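Local atomic coordinates of prolyl-tRNA synthetase (Giardia lamblia ATCC 50803, PDB entry 3IAL), a protein that probably attaches L-proline to tRNA(Pro) at the expense of ATP, and here holds the activated intermediate, prolyl-adenylate. Residues B[189-194]-B[239-244]; B[171-176]-B[269-274]; B[208-213]-B[220-225]. One frame throughout, in Å; residues are numbered along the deposited sequence.

Interaction 1: B[189-194]-B[239-244]. With PR8 (5'-O-[(R)-hydroxy{[(2S)-pyrrolidin-2-ylcarbonyl]oxy}phosphoryl]adenosine), chain H.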
loop_
_atom_site.group_PDB
_atom_site.type_symbol
_atom_site.label_atom_id
_atom_site.label_comp_id
_atom_site.label_asym_id
_atom_site.label_seq_id
_atom_site.Cartn_x
_atom_site.Cartn_y
_atom_site.Cartn_z
ATOM N N ASP B 189 6.823 6.066 21.533
ATOM C CA ASP B 189 7.182 5.358 20.291
ATOM C C ASP B 189 6.445 5.947 19.094
ATOM O O ASP B 189 7.035 6.128 18.033
ATOM C CB ASP B 189 6.898 3.851 20.390
ATOM C CG ASP B 189 7.939 3.113 21.210
ATOM O OD1 ASP B 189 8.929 3.746 21.638
ATOM O OD2 ASP B 189 7.775 1.892 21.418
ATOM N N TYR B 190 5.162 6.249 19.268
ATOM C CA TYR B 190 4.380 6.877 18.205
ATOM C C TYR B 190 4.986 8.243 17.863
ATOM O O TYR B 190 5.176 8.557 16.694
ATOM C CB TYR B 190 2.916 7.081 18.617
ATOM C CG TYR B 190 2.052 5.845 18.834
ATOM C CD1 TYR B 190 2.130 4.727 18.013
ATOM C CD2 TYR B 190 1.090 5.842 19.836
ATOM C CE1 TYR B 190 1.290 3.622 18.222
ATOM C CE2 TYR B 190 0.264 4.763 20.043
ATOM C CZ TYR B 190 0.358 3.658 19.244
ATOM O OH TYR B 190 -0.503 2.605 19.496
ATOM N N TRP B 191 5.293 9.047 18.885
ATOM C CA TRP B 191 5.902 10.364 18.670
ATOM C C TRP B 191 7.256 10.298 17.977
ATOM O O TRP B 191 7.570 11.175 17.161
ATOM C CB TRP B 191 5.998 11.165 19.977
ATOM C CG TRP B 191 4.696 11.819 20.312
ATOM C CD1 TRP B 191 3.852 11.497 21.328
ATOM C CD2 TRP B 191 4.072 12.880 19.591
ATOM N NE1 TRP B 191 2.739 12.299 21.293
ATOM C CE2 TRP B 191 2.850 13.161 20.235
ATOM C CE3 TRP B 191 4.426 13.621 18.454
ATOM C CZ2 TRP B 191 1.983 14.154 19.791
ATOM C CZ3 TRP B 191 3.567 14.605 18.009
ATOM C CH2 TRP B 191 2.354 14.864 18.679
ATOM N N LYS B 192 8.054 9.273 18.273
ATOM C CA LYS B 192 9.306 9.069 17.535
ATOM C C LYS B 192 9.068 8.959 16.026
ATOM O O LYS B 192 9.814 9.518 15.228
ATOM C CB LYS B 192 10.063 7.832 18.020
ATOM C CG LYS B 192 11.209 8.120 18.981
ATOM C CD LYS B 192 10.726 8.380 20.390
ATOM C CE LYS B 192 11.853 8.217 21.400
ATOM N NZ LYS B 192 12.240 6.785 21.522
ATOM N N VAL B 193 8.024 8.238 15.638
ATOM C CA VAL B 193 7.731 8.042 14.222
ATOM C C VAL B 193 7.220 9.322 13.563
ATOM O O VAL B 193 7.590 9.622 12.435
ATOM C CB VAL B 193 6.746 6.878 14.007
ATOM C CG1 VAL B 193 6.375 6.748 12.539
ATOM C CG2 VAL B 193 7.376 5.585 14.512
ATOM N N ILE B 194 6.385 10.073 14.277
ATOM C CA ILE B 194 5.924 11.369 13.803
ATOM C C ILE B 194 7.096 12.334 13.548
ATOM O O ILE B 194 7.135 12.988 12.503
ATOM C CB ILE B 194 4.896 12.006 14.787
ATOM C CG1 ILE B 194 3.629 11.148 14.882
ATOM C CG2 ILE B 194 4.524 13.433 14.363
ATOM C CD1 ILE B 194 3.095 10.664 13.559
ATOM N N ALA B 239 -1.482 14.983 13.522
ATOM C CA ALA B 239 -1.325 13.682 14.158
ATOM C C ALA B 239 -2.275 13.616 15.335
ATOM O O ALA B 239 -2.496 14.619 16.008
ATOM C CB ALA B 239 0.100 13.470 14.623
ATOM N N GLY B 240 -2.839 12.438 15.565
ATOM C CA GLY B 240 -3.630 12.170 16.757
ATOM C C GLY B 240 -3.117 10.915 17.418
ATOM O O GLY B 240 -3.099 9.849 16.800
ATOM N N ILE B 241 -2.686 11.048 18.667
ATOM C CA ILE B 241 -2.050 9.963 19.404
ATOM C C ILE B 241 -2.754 9.828 20.763
ATOM O O ILE B 241 -2.721 10.749 21.576
ATOM C CB ILE B 241 -0.529 10.255 19.553
ATOM C CG1 ILE B 241 0.167 10.044 18.208
ATOM C CG2 ILE B 241 0.113 9.385 20.621
ATOM C CD1 ILE B 241 1.615 10.517 18.152
ATOM N N HIS B 242 -3.387 8.681 21.000
ATOM C CA HIS B 242 -4.345 8.540 22.103
ATOM C C HIS B 242 -4.078 7.386 23.058
ATOM O O HIS B 242 -3.717 6.287 22.645
ATOM C CB HIS B 242 -5.746 8.385 21.521
ATOM C CG HIS B 242 -6.038 9.357 20.423
ATOM N ND1 HIS B 242 -6.432 10.652 20.667
ATOM C CD2 HIS B 242 -5.952 9.238 19.078
ATOM C CE1 HIS B 242 -6.588 11.286 19.521
ATOM N NE2 HIS B 242 -6.305 10.451 18.540
ATOM N N ASN B 243 -4.279 7.658 24.344
ATOM C CA ASN B 243 -4.281 6.635 25.380
ATOM C C ASN B 243 -5.746 6.375 25.709
ATOM O O ASN B 243 -6.422 7.233 26.266
ATOM C CB ASN B 243 -3.507 7.112 26.617
ATOM C CG ASN B 243 -3.244 5.985 27.622
ATOM O OD1 ASN B 243 -4.033 5.051 27.747
ATOM N ND2 ASN B 243 -2.131 6.080 28.342
ATOM N N LEU B 244 -6.237 5.203 25.319
ATOM C CA LEU B 244 -7.649 4.862 25.469
ATOM C C LEU B 244 -7.961 4.219 26.825
ATOM O O LEU B 244 -9.125 3.935 27.133
ATOM C CB LEU B 244 -8.073 3.933 24.331
ATOM C CG LEU B 244 -7.858 4.500 22.926
ATOM C CD1 LEU B 244 -8.386 3.513 21.890
ATOM C CD2 LEU B 244 -8.547 5.860 22.774
HETATM C C PR8 H . -8.019 8.832 15.491
HETATM N N PR8 H . -8.417 6.449 15.534
HETATM O O PR8 H . -8.906 8.839 14.635
HETATM P P PR8 H . -7.731 11.280 15.171
HETATM N N1 PR8 H . -9.683 14.793 6.327
HETATM C C2 PR8 H . -8.385 14.512 6.332
HETATM N N3 PR8 H . -7.757 14.076 7.427
HETATM C C4 PR8 H . -8.412 13.906 8.575
HETATM C C5 PR8 H . -9.771 14.199 8.610
HETATM C C6 PR8 H . -10.406 14.647 7.454
HETATM N N6 PR8 H . -11.710 14.924 7.469
HETATM N N7 PR8 H . -10.199 13.955 9.842
HETATM C C8 PR8 H . -9.158 13.527 10.560
HETATM N N9 PR8 H . -8.058 13.501 9.795
HETATM C CA PR8 H . -7.575 7.510 16.115
HETATM C CB PR8 H . -6.144 7.221 15.691
HETATM C CD PR8 H . -7.528 5.389 15.071
HETATM C CG PR8 H . -6.284 6.153 14.598
HETATM C "C1'" PR8 H . -6.700 13.077 10.266
HETATM O O10 PR8 H . -7.379 9.928 15.980
HETATM O O1P PR8 H . -9.103 11.783 15.436
HETATM C "C2'" PR8 H . -6.089 14.070 11.284
HETATM O "O2'" PR8 H . -4.686 14.236 11.024
HETATM O O2P PR8 H . -6.636 12.350 15.655
HETATM C "C3'" PR8 H . -6.222 13.331 12.594
HETATM O "O3'" PR8 H . -5.245 13.796 13.529
HETATM C "C4'" PR8 H . -5.850 11.951 12.083
HETATM O "O4'" PR8 H . -6.774 11.803 10.982
HETATM C "C5'" PR8 H . -6.075 10.937 13.183
HETATM O "O5'" PR8 H . -7.419 10.982 13.622
#

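Interaction 2: B[171-176]-B[269-274]. With PR8 (5'-O-[(R)-hydroxy{[(2S)-pyrrolidin-2-ylcarbonyl]oxy}phosphoryl]adenosine), chain H.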
loop_
_atom_site.group_PDB
_atom_site.type_symbol
_atom_site.label_atom_id
_atom_site.label_comp_id
_atom_site.label_asym_id
_atom_site.label_seq_id
_atom_site.Cartn_x
_atom_site.Cartn_y
_atom_site.Cartn_z
ATOM N N ASN B 171 -3.198 6.179 7.854
ATOM C CA ASN B 171 -2.701 5.024 8.581
ATOM C C ASN B 171 -3.121 5.136 10.037
ATOM O O ASN B 171 -3.012 6.213 10.644
ATOM C CB ASN B 171 -1.181 4.905 8.440
ATOM C CG ASN B 171 -0.591 3.754 9.263
ATOM O OD1 ASN B 171 -0.485 3.849 10.481
ATOM N ND2 ASN B 171 -0.171 2.684 8.588
ATOM N N GLU B 172 -3.632 4.026 10.572
ATOM C CA GLU B 172 -4.006 3.920 11.981
ATOM C C GLU B 172 -3.294 2.738 12.636
ATOM O O GLU B 172 -3.344 1.616 12.132
ATOM C CB GLU B 172 -5.527 3.780 12.148
ATOM C CG GLU B 172 -6.172 2.566 11.473
ATOM C CD GLU B 172 -7.696 2.586 11.567
ATOM O OE1 GLU B 172 -8.377 2.362 10.538
ATOM O OE2 GLU B 172 -8.216 2.821 12.679
ATOM N N ALA B 173 -2.605 3.025 13.737
ATOM C CA ALA B 173 -1.943 2.035 14.571
ATOM C C ALA B 173 -2.768 1.837 15.839
ATOM O O ALA B 173 -3.295 2.808 16.380
ATOM C CB ALA B 173 -0.554 2.526 14.942
ATOM N N HIS B 174 -2.866 0.587 16.302
ATOM C CA HIS B 174 -3.612 0.222 17.516
ATOM C C HIS B 174 -2.797 -0.825 18.275
ATOM O O HIS B 174 -2.417 -1.861 17.698
ATOM C CB HIS B 174 -4.981 -0.383 17.172
ATOM C CG HIS B 174 -5.902 0.547 16.444
ATOM N ND1 HIS B 174 -6.914 1.244 17.075
ATOM C CD2 HIS B 174 -5.976 0.884 15.132
ATOM C CE1 HIS B 174 -7.560 1.977 16.184
ATOM N NE2 HIS B 174 -7.010 1.781 14.997
ATOM N N CYS B 175 -2.513 -0.558 19.551
ATOM C CA CYS B 175 -1.721 -1.470 20.363
ATOM C C CYS B 175 -2.410 -1.796 21.665
ATOM O O CYS B 175 -3.064 -0.945 22.269
ATOM C CB CYS B 175 -0.347 -0.887 20.665
ATOM S SG CYS B 175 0.626 -0.486 19.208
ATOM N N CYS B 176 -2.233 -3.042 22.087
ATOM C CA CYS B 176 -2.809 -3.569 23.298
ATOM C C CYS B 176 -1.665 -3.883 24.263
ATOM O O CYS B 176 -0.701 -4.563 23.892
ATOM C CB CYS B 176 -3.596 -4.825 22.952
ATOM S SG CYS B 176 -4.600 -5.492 24.258
ATOM N N THR B 269 -3.887 1.764 23.139
ATOM C CA THR B 269 -3.436 3.017 22.552
ATOM C C THR B 269 -3.658 3.010 21.034
ATOM O O THR B 269 -3.809 1.946 20.419
ATOM C CB THR B 269 -1.945 3.309 22.877
ATOM O OG1 THR B 269 -1.092 2.361 22.216
ATOM C CG2 THR B 269 -1.697 3.250 24.395
ATOM N N CYS B 270 -3.702 4.197 20.437
ATOM C CA CYS B 270 -3.743 4.306 18.976
ATOM C C CYS B 270 -3.138 5.594 18.465
ATOM O O CYS B 270 -2.978 6.555 19.203
ATOM C CB CYS B 270 -5.159 4.142 18.437
ATOM S SG CYS B 270 -6.364 5.295 19.060
ATOM N N ALA B 271 -2.774 5.581 17.191
ATOM C CA ALA B 271 -2.140 6.722 16.552
ATOM C C ALA B 271 -2.605 6.802 15.118
ATOM O O ALA B 271 -2.702 5.782 14.440
ATOM C CB ALA B 271 -0.622 6.607 16.612
ATOM N N GLY B 272 -2.882 8.019 14.662
ATOM C CA GLY B 272 -3.403 8.235 13.318
ATOM C C GLY B 272 -2.738 9.397 12.610
ATOM O O GLY B 272 -2.557 10.470 13.191
ATOM N N ILE B 273 -2.356 9.161 11.361
ATOM C CA ILE B 273 -1.945 10.212 10.428
ATOM C C ILE B 273 -2.652 10.000 9.087
ATOM O O ILE B 273 -2.886 8.870 8.663
ATOM C CB ILE B 273 -0.412 10.276 10.212
ATOM C CG1 ILE B 273 0.146 8.941 9.703
ATOM C CG2 ILE B 273 0.280 10.696 11.489
ATOM C CD1 ILE B 273 1.515 9.071 9.002
ATOM N N SER B 274 -3.008 11.101 8.438
ATOM C CA SER B 274 -3.764 11.060 7.209
ATOM C C SER B 274 -3.053 11.872 6.117
ATOM O O SER B 274 -1.879 12.229 6.258
ATOM C CB SER B 274 -5.152 11.632 7.468
ATOM O OG SER B 274 -5.100 13.051 7.544
HETATM C C PR8 H . -8.019 8.832 15.491
HETATM N N PR8 H . -8.417 6.449 15.534
HETATM O O PR8 H . -8.906 8.839 14.635
HETATM P P PR8 H . -7.731 11.280 15.171
HETATM N N1 PR8 H . -9.683 14.793 6.327
HETATM C C2 PR8 H . -8.385 14.512 6.332
HETATM N N3 PR8 H . -7.757 14.076 7.427
HETATM C C4 PR8 H . -8.412 13.906 8.575
HETATM C C5 PR8 H . -9.771 14.199 8.610
HETATM C C6 PR8 H . -10.406 14.647 7.454
HETATM N N6 PR8 H . -11.710 14.924 7.469
HETATM N N7 PR8 H . -10.199 13.955 9.842
HETATM C C8 PR8 H . -9.158 13.527 10.560
HETATM N N9 PR8 H . -8.058 13.501 9.795
HETATM C CA PR8 H . -7.575 7.510 16.115
HETATM C CB PR8 H . -6.144 7.221 15.691
HETATM C CD PR8 H . -7.528 5.389 15.071
HETATM C CG PR8 H . -6.284 6.153 14.598
HETATM C "C1'" PR8 H . -6.700 13.077 10.266
HETATM O O10 PR8 H . -7.379 9.928 15.980
HETATM O O1P PR8 H . -9.103 11.783 15.436
HETATM C "C2'" PR8 H . -6.089 14.070 11.284
HETATM O "O2'" PR8 H . -4.686 14.236 11.024
HETATM O O2P PR8 H . -6.636 12.350 15.655
HETATM C "C3'" PR8 H . -6.222 13.331 12.594
HETATM O "O3'" PR8 H . -5.245 13.796 13.529
HETATM C "C4'" PR8 H . -5.850 11.951 12.083
HETATM O "O4'" PR8 H . -6.774 11.803 10.982
HETATM C "C5'" PR8 H . -6.075 10.937 13.183
HETATM O "O5'" PR8 H . -7.419 10.982 13.622
HETATM O O HOH W 1 -0.483 5.828 12.502
#

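Interaction 3: B[208-213]-B[220-225]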
loop_
_atom_site.group_PDB
_atom_site.type_symbol
_atom_site.label_atom_id
_atom_site.label_comp_id
_atom_site.label_asym_id
_atom_site.label_seq_id
_atom_site.Cartn_x
_atom_site.Cartn_y
_atom_site.Cartn_z
ATOM N N LYS B 208 3.402 20.045 19.499
ATOM C CA LYS B 208 2.959 18.905 20.295
ATOM C C LYS B 208 2.151 19.395 21.490
ATOM O O LYS B 208 2.655 20.178 22.287
ATOM C CB LYS B 208 4.160 18.098 20.783
ATOM C CG LYS B 208 3.829 17.101 21.895
ATOM C CD LYS B 208 4.947 16.082 22.083
ATOM C CE LYS B 208 4.603 15.067 23.158
ATOM N NZ LYS B 208 5.631 13.990 23.210
ATOM N N LEU B 209 0.908 18.927 21.611
ATOM C CA LEU B 209 0.039 19.305 22.719
ATOM C C LEU B 209 -0.722 18.133 23.301
ATOM O O LEU B 209 -1.057 17.186 22.598
ATOM C CB LEU B 209 -0.994 20.330 22.258
ATOM C CG LEU B 209 -0.488 21.653 21.700
ATOM C CD1 LEU B 209 -1.645 22.399 21.055
ATOM C CD2 LEU B 209 0.189 22.490 22.787
ATOM N N ARG B 210 -1.010 18.226 24.592
ATOM C CA ARG B 210 -2.079 17.468 25.195
ATOM C C ARG B 210 -3.379 18.219 24.861
ATOM O O ARG B 210 -3.606 19.332 25.343
ATOM C CB ARG B 210 -1.884 17.366 26.711
ATOM C CG ARG B 210 -2.995 16.609 27.456
ATOM C CD ARG B 210 -2.938 15.115 27.210
ATOM N NE ARG B 210 -1.774 14.485 27.839
ATOM C CZ ARG B 210 -1.692 14.127 29.126
ATOM N NH1 ARG B 210 -2.705 14.325 29.964
ATOM N NH2 ARG B 210 -0.578 13.565 29.582
ATOM N N ARG B 211 -4.222 17.612 24.026
ATOM C CA ARG B 211 -5.493 18.227 23.642
ATOM C C ARG B 211 -6.339 18.487 24.887
ATOM O O ARG B 211 -6.368 17.667 25.804
ATOM C CB ARG B 211 -6.237 17.336 22.636
ATOM C CG ARG B 211 -7.617 17.828 22.196
ATOM C CD ARG B 211 -7.532 19.047 21.298
ATOM N NE ARG B 211 -7.047 18.760 19.947
ATOM C CZ ARG B 211 -6.216 19.545 19.245
ATOM N NH1 ARG B 211 -5.703 20.657 19.771
ATOM N NH2 ARG B 211 -5.861 19.206 18.007
ATOM N N VAL B 212 -6.998 19.643 24.932
ATOM C CA VAL B 212 -7.897 19.968 26.049
ATOM C C VAL B 212 -8.873 18.819 26.330
ATOM O O VAL B 212 -9.385 18.180 25.406
ATOM C CB VAL B 212 -8.689 21.263 25.795
ATOM C CG1 VAL B 212 -7.752 22.473 25.827
ATOM C CG2 VAL B 212 -9.473 21.179 24.481
ATOM N N CYS B 213 -9.118 18.560 27.609
ATOM C CA CYS B 213 -9.815 17.345 28.023
ATOM C C CYS B 213 -11.284 17.291 27.579
ATOM O O CYS B 213 -11.825 16.205 27.382
ATOM C CB CYS B 213 -9.681 17.131 29.532
ATOM S SG CYS B 213 -10.411 18.410 30.539
ATOM N N ALA B 220 -11.331 8.149 24.335
ATOM C CA ALA B 220 -9.984 8.248 24.899
ATOM C C ALA B 220 -9.993 8.702 26.355
ATOM O O ALA B 220 -10.885 9.433 26.774
ATOM C CB ALA B 220 -9.132 9.203 24.072
ATOM N N ASP B 221 -8.990 8.255 27.112
ATOM C CA ASP B 221 -8.676 8.811 28.429
ATOM C C ASP B 221 -7.933 10.147 28.312
ATOM O O ASP B 221 -8.118 11.030 29.139
ATOM C CB ASP B 221 -7.808 7.839 29.241
ATOM C CG ASP B 221 -8.619 6.780 29.988
ATOM O OD1 ASP B 221 -9.875 6.765 29.900
ATOM O OD2 ASP B 221 -7.973 5.962 30.682
ATOM N N TYR B 222 -7.038 10.260 27.335
ATOM C CA TYR B 222 -6.478 11.557 26.950
ATOM C C TYR B 222 -5.929 11.472 25.535
ATOM O O TYR B 222 -5.708 10.374 25.005
ATOM C CB TYR B 222 -5.408 12.065 27.932
ATOM C CG TYR B 222 -4.167 11.192 28.059
ATOM C CD1 TYR B 222 -4.117 10.151 28.980
ATOM C CD2 TYR B 222 -3.046 11.423 27.275
ATOM C CE1 TYR B 222 -2.995 9.358 29.104
ATOM C CE2 TYR B 222 -1.906 10.634 27.400
ATOM C CZ TYR B 222 -1.892 9.600 28.313
ATOM O OH TYR B 222 -0.777 8.802 28.442
ATOM N N SER B 223 -5.739 12.640 24.928
ATOM C CA SER B 223 -5.355 12.745 23.528
ATOM C C SER B 223 -4.208 13.725 23.365
ATOM O O SER B 223 -4.223 14.819 23.940
ATOM C CB SER B 223 -6.554 13.190 22.683
ATOM O OG SER B 223 -7.475 12.125 22.513
ATOM N N GLU B 224 -3.200 13.298 22.611
ATOM C CA GLU B 224 -2.060 14.122 22.264
ATOM C C GLU B 224 -2.047 14.341 20.755
ATOM O O GLU B 224 -2.412 13.443 19.990
ATOM C CB GLU B 224 -0.773 13.444 22.706
ATOM C CG GLU B 224 -0.714 13.201 24.197
ATOM C CD GLU B 224 0.576 12.540 24.639
ATOM O OE1 GLU B 224 1.387 12.158 23.773
ATOM O OE2 GLU B 224 0.774 12.395 25.862
ATOM N N VAL B 225 -1.630 15.535 20.341
ATOM C CA VAL B 225 -1.757 15.964 18.962
ATOM C C VAL B 225 -0.567 16.789 18.493
ATOM O O VAL B 225 0.174 17.358 19.300
ATOM C CB VAL B 225 -3.033 16.822 18.760
ATOM C CG1 VAL B 225 -4.269 16.013 19.103
ATOM C CG2 VAL B 225 -2.969 18.130 19.591
HETATM O O HOH W 2 -6.696 14.986 26.272
#

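Interaction 1: B[189-194]-B[239-244]
Ile-241, on strand 239-244, is the knob of this contact, and Tyr-190, Trp-191 and Ile-194, on helix 189-194, form the hollow that takes it. The helix segment lies on the sheet nearly antiparallel to the strand, at 174° and with 9.7 Å between axes. The tip of the isoleucine does most of the work: its CD1 stands over one face of the Trp-191 indole, 3.6 Å from the centroid of the five-membered ring and 12° off the ring normal, a well-centred CH-pi contact. The same methyl reaches the shaft of Tyr-190 at CB, 3.7 Å away, and the CG1 of Ile-194, at 3.9 Å. Ile-241 can do this because CG1 is anti to the carbonyl carbon (chi1 -73°) and CD1 continues it in an extended chain, while the second branch, CG2, lies obliquely against the Tyr-190 ring, 3.8 Å from CD2. A branched aliphatic residue therefore fills two neighbouring depressions at once. Farther along, Ala-239 offers only a methyl, and Ile-194 packs against it, CG1 to CB at 4.2 Å.

The polar ends of the two aromatic residues are hydrogen-bonded beyond this apolar patch, Tyr-190 OH to Thr-269 OG1 and Trp-191 NE1 to Glu-224 OE1. On the other face of the strand, His-242 gives its NE2 hydrogen to O10 of prolyl-adenylate, 2.8 Å away, and Gly-240 lets the phosphate close on the backbone, its CA 3.2 Å from O2P. One face of the strand is thus built for packing and the other for the ligand. In this class II synthetase core, helix 180-201 covers the sheet behind the active site, and strand 235-245 runs between strands 222-229 and 263-274, antiparallel to both.

Interaction 2: B[171-176]-B[269-274]
Asn-171 to Cys-175 and Ile-273 to Thr-269 pair as antiparallel strands at 172°, two N-H...O bonds joining each of the pairs Asn-171 with Ile-273, Ala-173 with Ala-271 and Cys-175 with Thr-269. Ala-173 and Ala-271, CB atoms 4.4 Å apart, are small enough for Tyr-69 and Tyr-190 of the covering helices to pack directly on them. Beside them a water donates to Asn-171 OD1 and Ala-271 O.

The opposite face, with Glu-172, His-174 and Cys-270, meets prolyl-adenylate. His-174 NE2 donates to Glu-172 OE2 at 2.8 Å, nearly in the ring plane but on the anti side of the carboxylate and 32° out of its plane. Glu-172 OE1 is hydrogen-bonded to Ser-123 and Gln-147, and His-174 ND1 to Tyr-128 OH, fixing the imidazole's rotation. Cys-270 CB meets that ring off-centre, 3.7 Å from ND1, in a CH-pi contact. His-174 CE1 rests 3.6 Å from CD of the ligand's pyrrolidine; with SG between backbone N and carbonyl carbon (chi1 58°), Cys-270 brings sulfur to 3.9 Å from the ligand's CA. Gly-272 has no side chain to obstruct the ribose arm, and Ser-274 OG donates to adenine N3 at 2.9 Å.

Strand 167-177 is flanked by strands 143-152 and 263-274; helices 52-71 and 180-201 pack on the alanine face, helix 124-134 on that of His-174.

Interaction 3: B[208-213]-B[220-225]
Val-225, Arg-210 and Arg-211 bury the most surface in this beta hairpin, whose strands 207-211 and 222-229 run antiparallel in the class II synthetase core. Val-225 is the hydrogen-bonded partner of Leu-209: the backbone N of each reaches the O of the other at 2.9 Å. Its CG2 touches Leu-209 CB and also lies under the guanidinium of Arg-211, 3.5 Å from NH2, so the flat cation lies with one face on an apolar methyl. Valine suits this place: its methyl is displaced toward NH2 and, being apolar, leaves the N-H bonds to partners around the plane. These lie beyond the hairpin, Asp-227 and Gln-237 for NH2 and the carbonyl of Arg-487 for NH1.

Arg-210 serves the face shared with Tyr-222 and Glu-224. Its CG starts anti to the backbone N (chi1 178°), then bends at chi2 and chi3 fold the chain across to the neighbouring strand. There the guanidinium lies over one face of the Tyr-222 ring in an off-centre cation-pi contact, CZ 4.1 Å from the ring centroid and the two planes 32° apart. Glu-224 adds a long salt bridge, its OE2 3.8 Å from Arg-210 NE; its other oxygen is held by Trp-191 of helix 180-201. Long, flexible arginine can meet an aromatic face and a carboxylate together, as it does in this crystal, where Arg-210 and Tyr-222 also touch a neighbouring molecule.

Toward the loop the strands part. Arg-211 N still donates to Ser-223 O at 2.8 Å, but the N-H points only loosely at it, 142°. A water takes up the next step, donating to Arg-211 O at 2.7 Å and accepting from Ser-223 N at 2.9 Å.

In the fold
All three contacts belong to the class II catalytic core and meet around strand 235-245. Interactions 1 and 2 are buried and touch the same ligand; their centres are about 7 Å apart, and they join along the neighbouring strands 235-245 and 263-274, where His-242 N probably hydrogen-bonds Cys-270 O. Interaction 3 is partly buried, farther from the centre of the chain, and has no direct touch with interaction 2; it reaches interaction 1 through Ser-223 to His-242 and Glu-224 to Ile-241. The chemistry follows this placement: helix-on-sheet apolar packing in 1, backbone pairing with one face lining the ligand in 2, and arginine-rich, water-assisted pairing in 3.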